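Local coordinates for protein cyclase (Uncultured organism, PDB 5IBZ) that belongs to the cyclase family, may have arylformamidase activity and binds acetylphosphate in a pocket, at residues L55-D60 with S209-D214; S220-P225 with D248-E253; T227-D232 with L265-N270. All blocks are in the same frame, centred on the assembly; numbering follows the deposited sequence.

Interaction 1: residues L55-D60 with S209-D214; sequences LAIPID and SWYDLD
The phenol oxygen of Tyr211 meets Ile57 and Pro58 in a loop-to-loop contact completed by a shared water, joining the chain just after strand 52-54 to the loop that leads into helix 215-223. The direct part is small, with 120 Å² buried in all, and Tyr211 supplies more than half of it. Its OH stands 3.5 Å from Ile57 CB and 3.6 Å from Ile57 CD1, the two side chains crossing obliquely, while Pro58 approaches from the other direction and brings CD to 3.9 Å from the same OH. Ile57 has CG1 between its backbone N and carbonyl carbon (chi1 60°), and with chi2 near 158° this brings CD1 beside the hydroxyl.

The polar part runs through one water lying at the edge of the tyrosine ring, in its plane. Tyr211 OH donates to it over 2.7 Å. The water in turn donates to Pro58 O at 2.7 Å and to Asp60 OD1 at 2.8 Å. Both of its protons and one acceptor site are thus committed, and the hydroxyl rotation is fixed by its donation. Asp60 OD1 is itself held by Asn62 N.

On the other segment, Trp210 CD1 covers one face of the Tyr211 ring, 3.5 Å above its centre, while Trp210 NE1 bonds to Asn62 O, a second tie between the loops. Pro310 of the second subunit packs on Pro58, so this corner also borders the subunit interface.

Tyr211 lies within a type I beta turn from Trp210 to Leu213, closed by Leu213 N to Trp210 O. Asp214 follows as the N-cap of helix 215-223, its carboxylate reaching Val216 N and Gly217 N: a beta turn feeding directly into a capped helix.

Interaction 2: residues S220-P225 with D248-E253; sequences SFFLNP and DNIALE
Ile250 packs against Phe221 and Phe222, an apolar contact between the C-terminal end of helix 215-223 and a loop shaped by an Asx motif at Asn249. The apolar group centres on Ile250 CG1, which lies 4.0 Å from both Phe221 CE2 and Phe222 CE1. It meets the Phe221 ring at its edge, near the ring plane, while the Ile250 and Phe222 side chains cross at about a right angle. Ile250 CG1 points away from its own carbonyl carbon (chi1 -43°), which aims it at the helix, and CG2 adds a second touch on Phe222 CE1. The two phenylalanines also pack on each other, with Phe221 CD2 3.6 Å above the centre of the Phe222 ring. Ile250 touches the bound acetylphosphate as well, so the rings back a residue of the pocket wall.

Polar bonds shape each segment separately. The Asn249 amide engages both Leu252 N (OD1, 2.9 Å) and Leu252 O (ND2, 3.1 Å), the first bond bent at 132°, each donor above its carbonyl plane. At the helix end, Asn224 ND2 reaches Ser220 O at 3.1 Å (N-H...O 164°), while Leu223 N approaches that oxygen from the opposite face of its carbonyl plane.

Interaction 3: residues T227-D232 with L265-N270; sequences TGIGSD and LPVHGN. With UVW (acetylphosphate), chain F.
Ser231 and Val267 bring the two backbones closest, with their CA atoms 5.8 Å apart, where the chain leaving strand 228-229 passes the first turn of helix 266-275. Val267 carries the contact with both methyls. CG1, anti to the backbone N (chi1 177°), meets Ile229 CD1 at 3.9 Å, the two side chains crossing at about a right angle. CG2 turns to the backbone instead, 3.8 Å from Gly230 O and 3.9 Å from Ser231 CA. Val234 and Ile237 of helix 233-239 extend this apolar packing, touching Val267 and Ile229 respectively.

The next residue, His268, leads from the helix to the ligand. Its NE2 donates to acetylphosphate O2P over a short 2.5 Å, with an N-H...O angle of 153° and the oxygen in the plane of the imidazole at its edge. The ring's other nitrogen, ND1, bonds to Glu253 OE2, and the second oxygen of that carboxylate takes Val267 N at the helix start. Replacing His268 by an alanine is likely to leave O2P without this donor and Glu253 OE2 without its imidazole mate. His119 NE2 and Arg69 NH1 also bond to the ligand. Chemically, one imidazole edge serves the ligand oxygen while the carboxylate bond at ND1 probably restricts the ring's rotation, a geometry consistent with a second-shell Glu253 positioning His268 in the pocket.

How the interactions relate
Interaction 2 lies between the other two in space: its centre is 13 Å from those of interactions 1 and 3, which are themselves 24 Å apart and do not touch. Toward interaction 1 the join is aromatic, with Trp210 CZ3 3.5 Å from Phe222 CE2. Toward interaction 3 it is polar: besides the Glu253-His268 pair, Asn249 ND2 lies 2.9 Å from Thr227 O, a probable hydrogen bond. Along the chain, the segments of interactions 2 and 3 alternate. Of the three, interactions 2 and 3 each contribute one of the acetylphosphate pocket's six residues, Ile250 and His268, whereas the Ile57 side chain of interaction 1 is about 12 Å from a bound acetylphosphate.

Interaction 1: residues L55-D60 with S209-D214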
ATOM      1  N   LEU B  55      -2.498 -13.487  21.890  1.00  7.49           N
ATOM      2  CA  LEU B  55      -2.453 -12.197  22.559  1.00  7.58           C
ATOM      3  C   LEU B  55      -2.441 -11.059  21.546  1.00  8.43           C
ATOM      4  O   LEU B  55      -1.952  -9.967  21.835  1.00  8.39           O
ATOM      5  CB  LEU B  55      -1.219 -12.110  23.483  1.00  7.60           C
ATOM      6  CG  LEU B  55      -1.004 -13.352  24.361  1.00  8.63           C
ATOM      7  CD1 LEU B  55       0.209 -13.128  25.261  1.00  9.07           C
ATOM      8  CD2 LEU B  55      -2.212 -13.659  25.217  1.00  7.67           C
ATOM      9  N   ALA B  56      -2.984 -11.315  20.367  1.00  9.29           N
ATOM     10  CA  ALA B  56      -3.088 -10.291  19.333  1.00  8.68           C
ATOM     11  C   ALA B  56      -4.477  -9.680  19.228  1.00 10.15           C
ATOM     12  O   ALA B  56      -5.487 -10.350  19.448  1.00  9.33           O
ATOM     13  CB  ALA B  56      -2.694 -10.874  17.986  1.00  8.36           C
ATOM     14  N   ILE B  57      -4.511  -8.417  18.841  1.00  7.21           N
ATOM     15  CA  ILE B  57      -5.751  -7.822  18.333  1.00  7.45           C
ATOM     16  C   ILE B  57      -5.887  -8.172  16.851  1.00  7.97           C
ATOM     17  O   ILE B  57      -4.905  -8.499  16.176  1.00  8.82           O
ATOM     18  CB  ILE B  57      -5.803  -6.297  18.519  1.00  7.78           C
ATOM     19  CG1 ILE B  57      -4.670  -5.570  17.790  1.00  9.43           C
ATOM     20  CG2 ILE B  57      -5.802  -5.954  19.987  1.00  9.80           C
ATOM     21  CD1 ILE B  57      -4.995  -4.092  17.513  1.00  8.77           C
ATOM     22  N   PRO B  58      -7.111  -8.091  16.332  1.00  7.57           N
ATOM     23  CA  PRO B  58      -7.249  -8.351  14.896  1.00  8.40           C
ATOM     24  C   PRO B  58      -6.558  -7.294  14.059  1.00  7.26           C
ATOM     25  O   PRO B  58      -6.662  -6.087  14.374  1.00  9.08           O
ATOM     26  CB  PRO B  58      -8.765  -8.340  14.668  1.00 11.20           C
ATOM     27  CG  PRO B  58      -9.342  -7.637  15.842  1.00 14.74           C
ATOM     28  CD  PRO B  58      -8.397  -7.881  16.998  1.00  8.96           C
ATOM     29  N   ILE B  59      -5.866  -7.745  13.016  1.00  8.75           N
ATOM     30  CA  ILE B  59      -5.306  -6.844  12.011  1.00  9.51           C
ATOM     31  C   ILE B  59      -6.417  -6.480  11.039  1.00  9.20           C
ATOM     32  O   ILE B  59      -6.813  -7.288  10.190  1.00 10.69           O
ATOM     33  CB  ILE B  59      -4.141  -7.465  11.264  1.00  9.32           C
ATOM     34  CG1 ILE B  59      -3.012  -7.812  12.255  1.00  8.28           C
ATOM     35  CG2 ILE B  59      -3.640  -6.521  10.166  1.00  8.36           C
ATOM     36  CD1 ILE B  59      -1.789  -8.419  11.657  1.00  8.64           C
ATOM     37  N   ASP B  60      -6.902  -5.258  11.182  1.00  9.33           N
ATOM     38  CA  ASP B  60      -7.963  -4.722  10.357  1.00 10.02           C
ATOM     39  C   ASP B  60      -7.908  -3.205  10.505  1.00  9.23           C
ATOM     40  O   ASP B  60      -6.960  -2.683  11.109  1.00 10.25           O
ATOM     41  CB  ASP B  60      -9.340  -5.314  10.720  1.00 12.51           C
ATOM     42  CG  ASP B  60      -9.792  -5.004  12.149  1.00 14.85           C
ATOM     43  OD1 ASP B  60      -9.424  -3.951  12.706  1.00 14.10           O
ATOM     44  OD2 ASP B  60     -10.539  -5.840  12.713  1.00 16.54           O
ATOM     45  N   SER B 209     -10.980  -1.043  26.247  1.00 11.74           N
ATOM     46  CA  SER B 209     -11.945   0.050  26.186  1.00 15.93           C
ATOM     47  C   SER B 209     -12.109   0.640  24.784  1.00 13.84           C
ATOM     48  O   SER B 209     -12.992   1.457  24.565  1.00 15.52           O
ATOM     49  CB  SER B 209     -11.547   1.167  27.168  1.00 16.03           C
ATOM     50  OG  SER B 209     -10.387   1.898  26.753  1.00 18.64           O
ATOM     51  N   TRP B 210     -11.296   0.208  23.829  1.00 11.32           N
ATOM     52  CA  TRP B 210     -11.254   0.867  22.522  1.00  9.78           C
ATOM     53  C   TRP B 210     -12.428   0.535  21.605  1.00 10.95           C
ATOM     54  O   TRP B 210     -13.013   1.420  20.967  1.00 10.48           O
ATOM     55  CB  TRP B 210      -9.949   0.492  21.807  1.00 10.53           C
ATOM     56  CG  TRP B 210      -9.943   0.832  20.343  1.00 10.47           C
ATOM     57  CD1 TRP B 210     -10.251   0.004  19.296  1.00  9.02           C
ATOM     58  CD2 TRP B 210      -9.612   2.094  19.764  1.00 11.53           C
ATOM     59  NE1 TRP B 210     -10.131   0.675  18.110  1.00 10.90           N
ATOM     60  CE2 TRP B 210      -9.733   1.958  18.369  1.00 10.27           C
ATOM     61  CE3 TRP B 210      -9.226   3.327  20.291  1.00 10.73           C
ATOM     62  CZ2 TRP B 210      -9.493   3.010  17.500  1.00 11.44           C
ATOM     63  CZ3 TRP B 210      -8.985   4.361  19.431  1.00 10.45           C
ATOM     64  CH2 TRP B 210      -9.115   4.196  18.046  1.00 11.93           C
ATOM     65  N   TYR B 211     -12.754  -0.744  21.492  1.00 10.94           N
ATOM     66  CA  TYR B 211     -13.607  -1.186  20.383  1.00  9.88           C
ATOM     67  C   TYR B 211     -15.061  -0.716  20.474  1.00 12.39           C
ATOM     68  O   TYR B 211     -15.709  -0.534  19.439  1.00 16.57           O
ATOM     69  CB  TYR B 211     -13.507  -2.705  20.268  1.00 11.27           C
ATOM     70  CG  TYR B 211     -12.188  -3.112  19.656  1.00 11.65           C
ATOM     71  CD1 TYR B 211     -12.005  -3.063  18.281  1.00 13.78           C
ATOM     72  CD2 TYR B 211     -11.107  -3.470  20.450  1.00 13.15           C
ATOM     73  CE1 TYR B 211     -10.795  -3.407  17.706  1.00 13.16           C
ATOM     74  CE2 TYR B 211      -9.879  -3.815  19.877  1.00 12.26           C
ATOM     75  CZ  TYR B 211      -9.740  -3.782  18.502  1.00 12.32           C
ATOM     76  OH  TYR B 211      -8.528  -4.115  17.899  1.00 12.26           O
ATOM     77  N   ASP B 212     -15.545  -0.424  21.674  1.00 12.72           N
ATOM     78  CA  ASP B 212     -16.888   0.131  21.790  1.00 12.65           C
ATOM     79  C   ASP B 212     -16.984   1.627  21.486  1.00 13.80           C
ATOM     80  O   ASP B 212     -18.087   2.145  21.355  1.00 15.78           O
ATOM     81  CB  ASP B 212     -17.442  -0.112  23.186  1.00 16.05           C
ATOM     82  CG  ASP B 212     -17.736  -1.576  23.452  1.00 26.08           C
ATOM     83  OD1 ASP B 212     -17.924  -2.330  22.470  1.00 24.17           O
ATOM     84  OD2 ASP B 212     -17.801  -1.951  24.642  1.00 35.99           O
ATOM     85  N   LEU B 213     -15.855   2.324  21.392  1.00 10.84           N
ATOM     86  CA  LEU B 213     -15.865   3.768  21.122  1.00 11.24           C
ATOM     87  C   LEU B 213     -16.374   4.121  19.718  1.00 13.61           C
ATOM     88  O   LEU B 213     -16.048   3.441  18.736  1.00 13.29           O
ATOM     89  CB  LEU B 213     -14.458   4.351  21.298  1.00 10.72           C
ATOM     90  CG  LEU B 213     -13.853   4.211  22.694  1.00 11.70           C
ATOM     91  CD1 LEU B 213     -12.406   4.624  22.711  1.00 10.87           C
ATOM     92  CD2 LEU B 213     -14.667   5.033  23.704  1.00 12.38           C
ATOM     93  N   ASP B 214     -17.158   5.197  19.640  1.00 11.86           N
ATOM     94  CA  ASP B 214     -17.591   5.782  18.365  1.00 11.94           C
ATOM     95  C   ASP B 214     -16.466   6.673  17.809  1.00 11.80           C
ATOM     96  O   ASP B 214     -15.429   6.814  18.424  1.00 11.52           O
ATOM     97  CB  ASP B 214     -18.870   6.603  18.540  1.00 17.43           C
ATOM     98  CG  ASP B 214     -18.578   8.077  18.834  1.00 20.92           C
ATOM     99  OD1 ASP B 214     -17.943   8.294  19.896  1.00 15.01           O
ATOM    100  OD2 ASP B 214     -18.950   8.987  18.003  1.00 20.56           O
TER
HETATM  101  O   HOH W   1      -8.329  -4.207  15.247  1.00 13.25           O

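Interaction 2: residues S220-P225 with D248-E253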
ATOM      1  N   SER B 220     -10.876  11.236  20.874  1.00 14.04           N
ATOM      2  CA  SER B 220     -10.546  11.657  22.242  1.00 14.01           C
ATOM      3  C   SER B 220      -9.541  10.713  22.907  1.00 13.53           C
ATOM      4  O   SER B 220      -8.714  11.136  23.713  1.00 15.94           O
ATOM      5  CB  SER B 220     -11.816  11.754  23.096  1.00 14.06           C
ATOM      6  OG  SER B 220     -12.710  12.719  22.575  1.00 12.82           O
ATOM      7  N   PHE B 221      -9.632   9.428  22.578  1.00 11.37           N
ATOM      8  CA  PHE B 221      -8.814   8.379  23.176  1.00 11.56           C
ATOM      9  C   PHE B 221      -7.335   8.747  23.115  1.00 17.95           C
ATOM     10  O   PHE B 221      -6.577   8.529  24.069  1.00 15.56           O
ATOM     11  CB  PHE B 221      -9.083   7.062  22.436  1.00 13.21           C
ATOM     12  CG  PHE B 221      -8.346   5.837  22.971  1.00 14.63           C
ATOM     13  CD1 PHE B 221      -8.946   4.986  23.895  1.00 19.30           C
ATOM     14  CD2 PHE B 221      -7.117   5.478  22.463  1.00 12.69           C
ATOM     15  CE1 PHE B 221      -8.281   3.826  24.345  1.00 17.33           C
ATOM     16  CE2 PHE B 221      -6.457   4.339  22.905  1.00 14.45           C
ATOM     17  CZ  PHE B 221      -7.040   3.513  23.841  1.00 17.61           C
ATOM     18  N   PHE B 222      -6.921   9.308  21.988  1.00 14.01           N
ATOM     19  CA  PHE B 222      -5.499   9.593  21.803  1.00 16.14           C
ATOM     20  C   PHE B 222      -5.083  10.988  22.243  1.00 18.46           C
ATOM     21  O   PHE B 222      -3.892  11.290  22.283  1.00 26.45           O
ATOM     22  CB  PHE B 222      -5.124   9.352  20.352  1.00 15.53           C
ATOM     23  CG  PHE B 222      -4.997   7.892  20.029  1.00 14.95           C
ATOM     24  CD1 PHE B 222      -3.934   7.168  20.533  1.00 19.29           C
ATOM     25  CD2 PHE B 222      -5.952   7.240  19.284  1.00 17.53           C
ATOM     26  CE1 PHE B 222      -3.809   5.820  20.278  1.00 20.46           C
ATOM     27  CE2 PHE B 222      -5.824   5.869  19.017  1.00 18.22           C
ATOM     28  CZ  PHE B 222      -4.751   5.176  19.515  1.00 20.32           C
ATOM     29  N   LEU B 223      -6.051  11.818  22.609  1.00 15.43           N
ATOM     30  CA  LEU B 223      -5.779  13.178  23.061  1.00 17.38           C
ATOM     31  C   LEU B 223      -5.604  13.278  24.570  1.00 22.38           C
ATOM     32  O   LEU B 223      -5.156  14.297  25.077  1.00 29.53           O
ATOM     33  CB  LEU B 223      -6.912  14.116  22.638  1.00 16.81           C
ATOM     34  CG  LEU B 223      -7.109  14.269  21.125  1.00 21.12           C
ATOM     35  CD1 LEU B 223      -8.356  15.068  20.818  1.00 26.35           C
ATOM     36  CD2 LEU B 223      -5.898  14.918  20.496  1.00 24.56           C
ATOM     37  N   ASN B 224      -5.992  12.244  25.295  1.00 17.95           N
ATOM     38  CA  ASN B 224      -5.967  12.355  26.730  1.00 22.16           C
ATOM     39  C   ASN B 224      -4.944  11.385  27.327  1.00 11.90           C
ATOM     40  O   ASN B 224      -4.377  10.569  26.623  1.00 13.91           O
ATOM     41  CB  ASN B 224      -7.388  12.170  27.261  1.00 32.08           C
ATOM     42  CG  ASN B 224      -8.272  13.390  26.959  1.00 36.86           C
ATOM     43  OD1 ASN B 224      -8.252  14.379  27.699  1.00 29.63           O
ATOM     44  ND2 ASN B 224      -9.020  13.338  25.856  1.00 32.98           N
ATOM     45  N   PRO B 225      -4.630  11.558  28.614  1.00 13.51           N
ATOM     46  CA  PRO B 225      -3.586  10.713  29.204  1.00 13.58           C
ATOM     47  C   PRO B 225      -3.909   9.231  29.123  1.00 12.73           C
ATOM     48  O   PRO B 225      -5.078   8.868  29.137  1.00 13.27           O
ATOM     49  CB  PRO B 225      -3.545  11.151  30.669  1.00 16.48           C
ATOM     50  CG  PRO B 225      -4.163  12.470  30.694  1.00 23.23           C
ATOM     51  CD  PRO B 225      -5.187  12.493  29.593  1.00 16.75           C
ATOM     52  N   ASP B 248      -0.846  -4.215  26.990  1.00  7.24           N
ATOM     53  CA  ASP B 248      -2.099  -4.021  26.279  1.00  8.14           C
ATOM     54  C   ASP B 248      -2.520  -2.541  26.270  1.00 10.21           C
ATOM     55  O   ASP B 248      -3.710  -2.208  26.309  1.00 10.07           O
ATOM     56  CB  ASP B 248      -3.188  -4.873  26.915  1.00  8.57           C
ATOM     57  CG  ASP B 248      -3.500  -4.442  28.321  1.00 10.61           C
ATOM     58  OD1 ASP B 248      -2.690  -3.648  28.855  1.00  8.84           O
ATOM     59  OD2 ASP B 248      -4.539  -4.889  28.887  1.00  9.97           O
ATOM     60  N   ASN B 249      -1.540  -1.648  26.210  1.00  7.98           N
ATOM     61  CA  ASN B 249      -1.813  -0.241  25.911  1.00  8.00           C
ATOM     62  C   ASN B 249      -1.122   0.087  24.586  1.00  9.73           C
ATOM     63  O   ASN B 249      -0.693  -0.830  23.858  1.00 11.48           O
ATOM     64  CB  ASN B 249      -1.385   0.678  27.060  1.00  8.17           C
ATOM     65  CG  ASN B 249       0.084   0.577  27.384  1.00  8.05           C
ATOM     66  OD1 ASN B 249       0.857   0.001  26.620  1.00  9.20           O
ATOM     67  ND2 ASN B 249       0.484   1.167  28.520  1.00  8.20           N
ATOM     68  N   ILE B 250      -1.021   1.364  24.228  1.00  8.12           N
ATOM     69  CA  ILE B 250      -0.517   1.730  22.912  1.00  8.63           C
ATOM     70  C   ILE B 250       0.949   2.166  22.973  1.00 11.86           C
ATOM     71  O   ILE B 250       1.705   1.953  22.025  1.00 11.33           O
ATOM     72  CB  ILE B 250      -1.348   2.874  22.265  1.00 12.62           C
ATOM     73  CG1 ILE B 250      -2.848   2.657  22.474  1.00 10.53           C
ATOM     74  CG2 ILE B 250      -1.013   2.978  20.801  1.00 13.68           C
ATOM     75  CD1 ILE B 250      -3.407   1.332  21.975  1.00 13.63           C
ATOM     76  N   ALA B 251       1.360   2.749  24.097  1.00 10.65           N
ATOM     77  CA  ALA B 251       2.697   3.331  24.213  1.00 11.96           C
ATOM     78  C   ALA B 251       3.613   2.705  25.270  1.00 12.52           C
ATOM     79  O   ALA B 251       4.710   3.213  25.489  1.00 11.02           O
ATOM     80  CB  ALA B 251       2.563   4.804  24.504  1.00 14.08           C
ATOM     81  N   LEU B 252       3.135   1.660  25.944  1.00 10.14           N
ATOM     82  CA  LEU B 252       3.802   1.005  27.091  1.00  8.62           C
ATOM     83  C   LEU B 252       3.971   1.913  28.301  1.00  9.51           C
ATOM     84  O   LEU B 252       3.399   1.647  29.360  1.00 10.65           O
ATOM     85  CB  LEU B 252       5.176   0.430  26.708  1.00 10.35           C
ATOM     86  CG  LEU B 252       5.864  -0.258  27.906  1.00 10.46           C
ATOM     87  CD1 LEU B 252       4.992  -1.332  28.536  1.00 10.82           C
ATOM     88  CD2 LEU B 252       7.210  -0.844  27.487  1.00 10.54           C
ATOM     89  N   GLU B 253       4.736   2.988  28.161  1.00  9.71           N
ATOM     90  CA  GLU B 253       4.850   3.911  29.278  1.00 11.54           C
ATOM     91  C   GLU B 253       3.637   4.824  29.355  1.00 13.46           C
ATOM     92  O   GLU B 253       2.897   4.996  28.378  1.00 11.07           O
ATOM     93  CB  GLU B 253       6.140   4.724  29.194  1.00 18.46           C
ATOM     94  CG  GLU B 253       6.187   5.809  28.180  1.00 17.28           C
ATOM     95  CD  GLU B 253       7.571   6.512  28.182  1.00 16.21           C
ATOM     96  OE1 GLU B 253       7.914   7.240  29.142  1.00 20.38           O
ATOM     97  OE2 GLU B 253       8.308   6.273  27.218  1.00 20.60           O
TER

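Interaction 3: residues T227-D232 with L265-N270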
ATOM      1  N   THR B 227      -2.796   5.295  30.684  1.00 10.99           N
ATOM      2  CA  THR B 227      -2.096   4.524  31.708  1.00 11.35           C
ATOM      3  C   THR B 227      -0.910   3.740  31.137  1.00  9.83           C
ATOM      4  O   THR B 227      -0.953   3.247  30.013  1.00  9.31           O
ATOM      5  CB  THR B 227      -3.059   3.542  32.422  1.00 14.28           C
ATOM      6  OG1 THR B 227      -2.366   2.853  33.474  1.00 13.63           O
ATOM      7  CG2 THR B 227      -3.629   2.521  31.467  1.00 13.35           C
ATOM      8  N   GLY B 228       0.165   3.639  31.907  1.00 10.46           N
ATOM      9  CA  GLY B 228       1.291   2.801  31.508  1.00  8.73           C
ATOM     10  C   GLY B 228       2.383   2.854  32.560  1.00  9.46           C
ATOM     11  O   GLY B 228       2.193   3.461  33.625  1.00 10.37           O
ATOM     12  N   ILE B 229       3.516   2.221  32.278  1.00 10.12           N
ATOM     13  CA  ILE B 229       4.597   2.184  33.254  1.00  8.78           C
ATOM     14  C   ILE B 229       5.339   3.514  33.349  1.00 11.27           C
ATOM     15  O   ILE B 229       5.433   4.284  32.393  1.00 10.53           O
ATOM     16  CB  ILE B 229       5.601   1.030  32.973  1.00  9.17           C
ATOM     17  CG1 ILE B 229       6.273   1.156  31.601  1.00  9.52           C
ATOM     18  CG2 ILE B 229       4.876  -0.299  33.154  1.00 10.60           C
ATOM     19  CD1 ILE B 229       7.414   0.148  31.371  1.00 11.13           C
ATOM     20  N   GLY B 230       5.826   3.790  34.559  1.00 11.07           N
ATOM     21  CA  GLY B 230       6.561   5.008  34.840  1.00 11.03           C
ATOM     22  C   GLY B 230       8.062   4.811  34.928  1.00 10.23           C
ATOM     23  O   GLY B 230       8.573   3.707  34.788  1.00 12.59           O
ATOM     24  N   SER B 231       8.766   5.910  35.159  1.00 11.47           N
ATOM     25  CA  SER B 231      10.223   5.897  35.106  1.00 12.14           C
ATOM     26  C   SER B 231      10.872   4.983  36.154  1.00 10.72           C
ATOM     27  O   SER B 231      11.957   4.460  35.906  1.00 14.14           O
ATOM     28  CB  SER B 231      10.771   7.313  35.260  1.00 20.00           C
ATOM     29  OG  SER B 231      10.410   7.837  36.519  1.00 28.36           O
ATOM     30  N   ASP B 232      10.252   4.778  37.315  1.00 12.64           N
ATOM     31  CA  ASP B 232      10.930   3.980  38.338  1.00 12.68           C
ATOM     32  C   ASP B 232      10.780   2.478  38.088  1.00 13.50           C
ATOM     33  O   ASP B 232      11.315   1.669  38.848  1.00 13.37           O
ATOM     34  CB  ASP B 232      10.468   4.394  39.764  1.00 15.08           C
ATOM     35  CG  ASP B 232       9.254   3.636  40.284  1.00 16.87           C
ATOM     36  OD1 ASP B 232       8.490   3.026  39.510  1.00 15.72           O
ATOM     37  OD2 ASP B 232       9.059   3.691  41.518  1.00 18.23           O
ATOM     38  N   LEU B 265       8.919  11.096  27.188  1.00 38.22           N
ATOM     39  CA  LEU B 265       8.953   9.639  27.014  1.00 27.03           C
ATOM     40  C   LEU B 265      10.279   8.993  27.396  1.00 19.66           C
ATOM     41  O   LEU B 265      10.876   8.238  26.599  1.00 20.92           O
ATOM     42  CB  LEU B 265       8.631   9.280  25.578  1.00 22.85           C
ATOM     43  CG  LEU B 265       7.267   9.674  25.031  1.00 33.21           C
ATOM     44  CD1 LEU B 265       7.125   9.137  23.613  1.00 30.96           C
ATOM     45  CD2 LEU B 265       6.142   9.156  25.920  1.00 37.03           C
ATOM     46  N   PRO B 266      10.722   9.248  28.630  1.00 20.30           N
ATOM     47  CA  PRO B 266      12.008   8.753  29.095  1.00 21.90           C
ATOM     48  C   PRO B 266      12.086   7.226  29.097  1.00 21.42           C
ATOM     49  O   PRO B 266      13.174   6.697  28.868  1.00 17.64           O
ATOM     50  CB  PRO B 266      12.108   9.317  30.510  1.00 25.00           C
ATOM     51  CG  PRO B 266      10.694   9.583  30.927  1.00 26.50           C
ATOM     52  CD  PRO B 266      10.012  10.011  29.681  1.00 21.91           C
ATOM     53  N   VAL B 267      10.976   6.524  29.336  1.00 16.85           N
ATOM     54  CA  VAL B 267      11.042   5.055  29.416  1.00 12.62           C
ATOM     55  C   VAL B 267      11.405   4.453  28.052  1.00 13.12           C
ATOM     56  O   VAL B 267      12.193   3.512  27.976  1.00 11.44           O
ATOM     57  CB  VAL B 267       9.723   4.448  29.941  1.00 13.76           C
ATOM     58  CG1 VAL B 267       9.782   2.923  29.937  1.00 15.00           C
ATOM     59  CG2 VAL B 267       9.426   4.978  31.350  1.00 14.66           C
ATOM     60  N   HIS B 268      10.831   4.977  26.971  1.00 13.10           N
ATOM     61  CA  HIS B 268      11.207   4.530  25.631  1.00 11.99           C
ATOM     62  C   HIS B 268      12.708   4.630  25.418  1.00 12.50           C
ATOM     63  O   HIS B 268      13.363   3.695  24.953  1.00 13.46           O
ATOM     64  CB  HIS B 268      10.526   5.380  24.566  1.00 15.25           C
ATOM     65  CG  HIS B 268       9.155   4.918  24.217  1.00 19.53           C
ATOM     66  ND1 HIS B 268       8.063   5.183  25.012  1.00 23.90           N
ATOM     67  CD2 HIS B 268       8.696   4.206  23.165  1.00 26.88           C
ATOM     68  CE1 HIS B 268       6.988   4.653  24.461  1.00 24.67           C
ATOM     69  NE2 HIS B 268       7.345   4.054  23.339  1.00 29.82           N
ATOM     70  N   GLY B 269      13.245   5.789  25.752  1.00 12.88           N
ATOM     71  CA  GLY B 269      14.659   6.045  25.574  1.00 12.27           C
ATOM     72  C   GLY B 269      15.507   5.123  26.418  1.00 11.58           C
ATOM     73  O   GLY B 269      16.479   4.528  25.932  1.00 13.95           O
ATOM     74  N   ASN B 270      15.167   5.006  27.697  1.00 11.13           N
ATOM     75  CA  ASN B 270      15.962   4.180  28.596  1.00 11.46           C
ATOM     76  C   ASN B 270      15.872   2.702  28.203  1.00  9.49           C
ATOM     77  O   ASN B 270      16.881   2.010  28.199  1.00 12.58           O
ATOM     78  CB  ASN B 270      15.517   4.350  30.053  1.00 10.90           C
ATOM     79  CG  ASN B 270      15.887   5.710  30.645  1.00 19.34           C
ATOM     80  OD1 ASN B 270      15.193   6.209  31.525  1.00 27.67           O
ATOM     81  ND2 ASN B 270      16.980   6.291  30.190  1.00 27.64           N
TER
HETATM   82  C1  UVW F 401       4.380   6.564  20.076  1.00 44.05           C
HETATM   83  O1  UVW F 401       4.309   6.512  18.896  1.00 54.91           O
HETATM   84  C1M UVW F 401       3.990   7.845  20.810  1.00 43.15           C
HETATM   85  O2  UVW F 401       4.816   5.467  20.824  1.00 27.99           O
HETATM   86  P   UVW F 401       5.402   4.087  20.149  1.00 20.73           P
HETATM   87  O1P UVW F 401       6.415   4.395  19.071  1.00 22.07           O
HETATM   88  O2P UVW F 401       6.043   3.318  21.282  1.00 26.99           O
HETATM   89  O3P UVW F 401       4.302   3.253  19.545  1.00 27.93           O